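PDB 6KSU: Alpha/beta hydrolase from Streptomyces albidoflavus, which probably catalyses head-to-tail macrolactamization of non-ribosomal peptides by heterochiral coupling, as a stand-alone cyclase related to penicillin-binding proteins. Local coordinates for residues V84-T89 / Y174-Y179. Numbering follows the deposited sequence.
Sequences VTKFLT and YSNTGY
Lys86 meets Tyr174 and Asn176 in what matches the SxxK and YxN motifs of penicillin-binding proteins and is probably the active site, with Ser83, just before helix 85-98, as the probable nucleophile by analogy with that family. The lysine chain runs extended from its helix and turns only at its last torsion (chi4 80°), bringing NZ within reach of both partners, which meet it from directions roughly at right angles. Lys86 NZ donates to Asn176 OD1 at 2.5 Å, lying in the amide plane with a C=O...N angle of 158°. A weaker bond of 3.2 Å goes from Lys86 NZ to Tyr174 OH, the two side chains approaching from opposite directions, and Ala254 O gives the nitrogen a third partner. Tyr174 OH also rests against the aliphatic chain, 3.3 Å from Lys86 CD.

Nearer the backbone, the lysine stem packs against Tyr179. Lys86 CG lies over one face of its ring, 3.8 Å from the centroid and 22° off the normal, a CH-pi contact displaced toward the rim, and CB covers the same ring, 3.5 Å from Tyr179 CE1. Thr89, one turn on, brings CG2 to 3.7 Å from Tyr179 CD1; this methyl stands anti to the backbone N, while OG1, beside that nitrogen, bonds to Ala253 O and Trp194 NE1. Ser175 N-caps helix 176-189, its OG accepting from Gly178 N at 2.7 Å.

The contact thus bridges the N-terminal ends of helices 85-98 and 176-189. Tyr174 stacks on His134, and Tyr179 OH reaches Leu132 O at the end of helix 128-132. Behind Lys86, Val84 and Phe87 pack on helix 261-268 and on strand 332-339 of the antiparallel sheet.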
ATOM      1  N   VAL A  84       3.289   1.298   2.782  1.00 15.36           N
ATOM      2  CA  VAL A  84       3.198   2.755   2.859  1.00 20.17           C
ATOM      3  C   VAL A  84       4.484   3.374   2.307  1.00 15.79           C
ATOM      4  O   VAL A  84       4.474   4.529   1.871  1.00 16.82           O
ATOM      5  CB  VAL A  84       2.856   3.233   4.308  1.00 19.99           C
ATOM      6  CG1 VAL A  84       2.822   4.775   4.426  1.00 13.89           C
ATOM      7  CG2 VAL A  84       1.489   2.670   4.771  1.00 19.84           C
ATOM      8  N   THR A  85       5.573   2.587   2.245  1.00 15.58           N
ATOM      9  CA  THR A  85       6.812   3.020   1.602  1.00 18.19           C
ATOM     10  C   THR A  85       6.578   3.576   0.193  1.00 21.09           C
ATOM     11  O   THR A  85       7.342   4.433  -0.282  1.00 20.81           O
ATOM     12  CB  THR A  85       7.792   1.831   1.548  1.00 19.30           C
ATOM     13  OG1 THR A  85       8.065   1.344   2.877  1.00 20.72           O
ATOM     14  CG2 THR A  85       9.121   2.239   0.884  1.00 14.55           C
ATOM     15  N   LYS A  86       5.548   3.079  -0.503  1.00 26.56           N
ATOM     16  CA  LYS A  86       5.318   3.483  -1.892  1.00 20.85           C
ATOM     17  C   LYS A  86       4.992   4.966  -1.996  1.00 20.16           C
ATOM     18  O   LYS A  86       5.248   5.594  -3.033  1.00 20.34           O
ATOM     19  CB  LYS A  86       4.177   2.647  -2.496  1.00 16.44           C
ATOM     20  CG  LYS A  86       4.563   1.224  -2.736  1.00 16.89           C
ATOM     21  CD  LYS A  86       3.361   0.382  -3.121  1.00 19.02           C
ATOM     22  CE  LYS A  86       3.846  -0.981  -3.552  1.00 18.43           C
ATOM     23  NZ  LYS A  86       4.135  -1.843  -2.367  1.00 17.29           N
ATOM     24  N   PHE A  87       4.407   5.539  -0.950  1.00 20.27           N
ATOM     25  CA  PHE A  87       4.124   6.967  -0.976  1.00 22.91           C
ATOM     26  C   PHE A  87       5.416   7.785  -0.937  1.00 20.60           C
ATOM     27  O   PHE A  87       5.506   8.830  -1.577  1.00 21.96           O
ATOM     28  CB  PHE A  87       3.173   7.294   0.175  1.00 20.18           C
ATOM     29  CG  PHE A  87       2.965   8.761   0.434  1.00 15.20           C
ATOM     30  CD1 PHE A  87       2.206   9.533  -0.420  1.00 20.35           C
ATOM     31  CD2 PHE A  87       3.458   9.338   1.590  1.00 21.81           C
ATOM     32  CE1 PHE A  87       1.978  10.888  -0.165  1.00 21.83           C
ATOM     33  CE2 PHE A  87       3.241  10.688   1.855  1.00 22.66           C
ATOM     34  CZ  PHE A  87       2.501  11.463   0.968  1.00 21.03           C
ATOM     35  N   LEU A  88       6.447   7.295  -0.262  1.00 17.81           N
ATOM     36  CA  LEU A  88       7.697   8.052  -0.223  1.00 20.57           C
ATOM     37  C   LEU A  88       8.509   7.820  -1.483  1.00 20.49           C
ATOM     38  O   LEU A  88       9.107   8.762  -2.024  1.00 21.58           O
ATOM     39  CB  LEU A  88       8.478   7.673   1.029  1.00 17.39           C
ATOM     40  CG  LEU A  88       7.522   8.111   2.139  1.00 15.97           C
ATOM     41  CD1 LEU A  88       7.064   6.933   2.985  1.00 15.76           C
ATOM     42  CD2 LEU A  88       8.128   9.200   2.972  1.00 20.82           C
ATOM     43  N   THR A  89       8.499   6.582  -1.980  1.00 20.17           N
ATOM     44  CA  THR A  89       9.094   6.288  -3.275  1.00 21.05           C
ATOM     45  C   THR A  89       8.444   7.122  -4.372  1.00 18.90           C
ATOM     46  O   THR A  89       9.133   7.688  -5.234  1.00 18.86           O
ATOM     47  CB  THR A  89       8.961   4.795  -3.573  1.00 16.94           C
ATOM     48  OG1 THR A  89       9.930   4.099  -2.789  1.00 18.12           O
ATOM     49  CG2 THR A  89       9.210   4.516  -5.082  1.00 17.04           C
ATOM     50  N   TYR A 174      -2.301  -4.141  -8.549  1.00 21.64           N
ATOM     51  CA  TYR A 174      -1.311  -3.742  -7.558  1.00 21.01           C
ATOM     52  C   TYR A 174      -0.040  -4.563  -7.725  1.00 21.02           C
ATOM     53  O   TYR A 174      -0.095  -5.771  -7.961  1.00 20.07           O
ATOM     54  CB  TYR A 174      -1.888  -3.925  -6.161  1.00 21.93           C
ATOM     55  CG  TYR A 174      -1.101  -3.295  -5.041  1.00 20.86           C
ATOM     56  CD1 TYR A 174      -1.534  -2.105  -4.440  1.00 23.64           C
ATOM     57  CD2 TYR A 174       0.054  -3.893  -4.551  1.00 22.37           C
ATOM     58  CE1 TYR A 174      -0.828  -1.527  -3.375  1.00 21.85           C
ATOM     59  CE2 TYR A 174       0.769  -3.310  -3.471  1.00 25.92           C
ATOM     60  CZ  TYR A 174       0.319  -2.132  -2.902  1.00 19.47           C
ATOM     61  OH  TYR A 174       1.011  -1.567  -1.856  1.00 24.26           O
ATOM     62  N   SER A 175       1.111  -3.904  -7.601  1.00 19.19           N
ATOM     63  CA  SER A 175       2.377  -4.546  -7.959  1.00 22.96           C
ATOM     64  C   SER A 175       3.497  -3.981  -7.086  1.00 22.28           C
ATOM     65  O   SER A 175       3.875  -2.819  -7.230  1.00 22.13           O
ATOM     66  CB  SER A 175       2.676  -4.347  -9.453  1.00 20.10           C
ATOM     67  OG  SER A 175       3.965  -4.828  -9.792  1.00 19.14           O
ATOM     68  N   ASN A 176       4.006  -4.796  -6.162  1.00 23.95           N
ATOM     69  CA  ASN A 176       5.223  -4.437  -5.451  1.00 23.30           C
ATOM     70  C   ASN A 176       6.396  -4.349  -6.411  1.00 23.31           C
ATOM     71  O   ASN A 176       7.268  -3.479  -6.278  1.00 21.51           O
ATOM     72  CB  ASN A 176       5.506  -5.475  -4.354  1.00 21.67           C
ATOM     73  CG  ASN A 176       4.507  -5.410  -3.216  1.00 23.66           C
ATOM     74  OD1 ASN A 176       4.260  -4.343  -2.670  1.00 25.10           O
ATOM     75  ND2 ASN A 176       3.911  -6.545  -2.872  1.00 27.14           N
ATOM     76  N   THR A 177       6.439  -5.267  -7.373  1.00 22.52           N
ATOM     77  CA  THR A 177       7.512  -5.297  -8.355  1.00 22.54           C
ATOM     78  C   THR A 177       7.522  -4.034  -9.201  1.00 21.43           C
ATOM     79  O   THR A 177       8.592  -3.529  -9.567  1.00 23.78           O
ATOM     80  CB  THR A 177       7.340  -6.534  -9.230  1.00 26.27           C
ATOM     81  OG1 THR A 177       7.212  -7.682  -8.378  1.00 29.07           O
ATOM     82  CG2 THR A 177       8.527  -6.711 -10.175  1.00 25.54           C
ATOM     83  N   GLY A 178       6.341  -3.509  -9.519  1.00 19.71           N
ATOM     84  CA  GLY A 178       6.292  -2.243 -10.224  1.00 21.76           C
ATOM     85  C   GLY A 178       7.049  -1.154  -9.488  1.00 23.46           C
ATOM     86  O   GLY A 178       7.754  -0.342 -10.101  1.00 21.23           O
ATOM     87  N   TYR A 179       6.949  -1.141  -8.162  1.00 25.02           N
ATOM     88  CA  TYR A 179       7.656  -0.104  -7.440  1.00 23.23           C
ATOM     89  C   TYR A 179       9.125  -0.445  -7.270  1.00 22.30           C
ATOM     90  O   TYR A 179       9.960   0.462  -7.253  1.00 21.89           O
ATOM     91  CB  TYR A 179       6.973   0.169  -6.107  1.00 20.61           C
ATOM     92  CG  TYR A 179       5.966   1.297  -6.230  1.00 22.43           C
ATOM     93  CD1 TYR A 179       6.194   2.532  -5.621  1.00 15.78           C
ATOM     94  CD2 TYR A 179       4.798   1.135  -6.978  1.00 20.01           C
ATOM     95  CE1 TYR A 179       5.282   3.563  -5.735  1.00 16.48           C
ATOM     96  CE2 TYR A 179       3.876   2.177  -7.104  1.00 20.30           C
ATOM     97  CZ  TYR A 179       4.131   3.382  -6.469  1.00 21.34           C
ATOM     98  OH  TYR A 179       3.238   4.412  -6.572  1.00 24.03           O
TER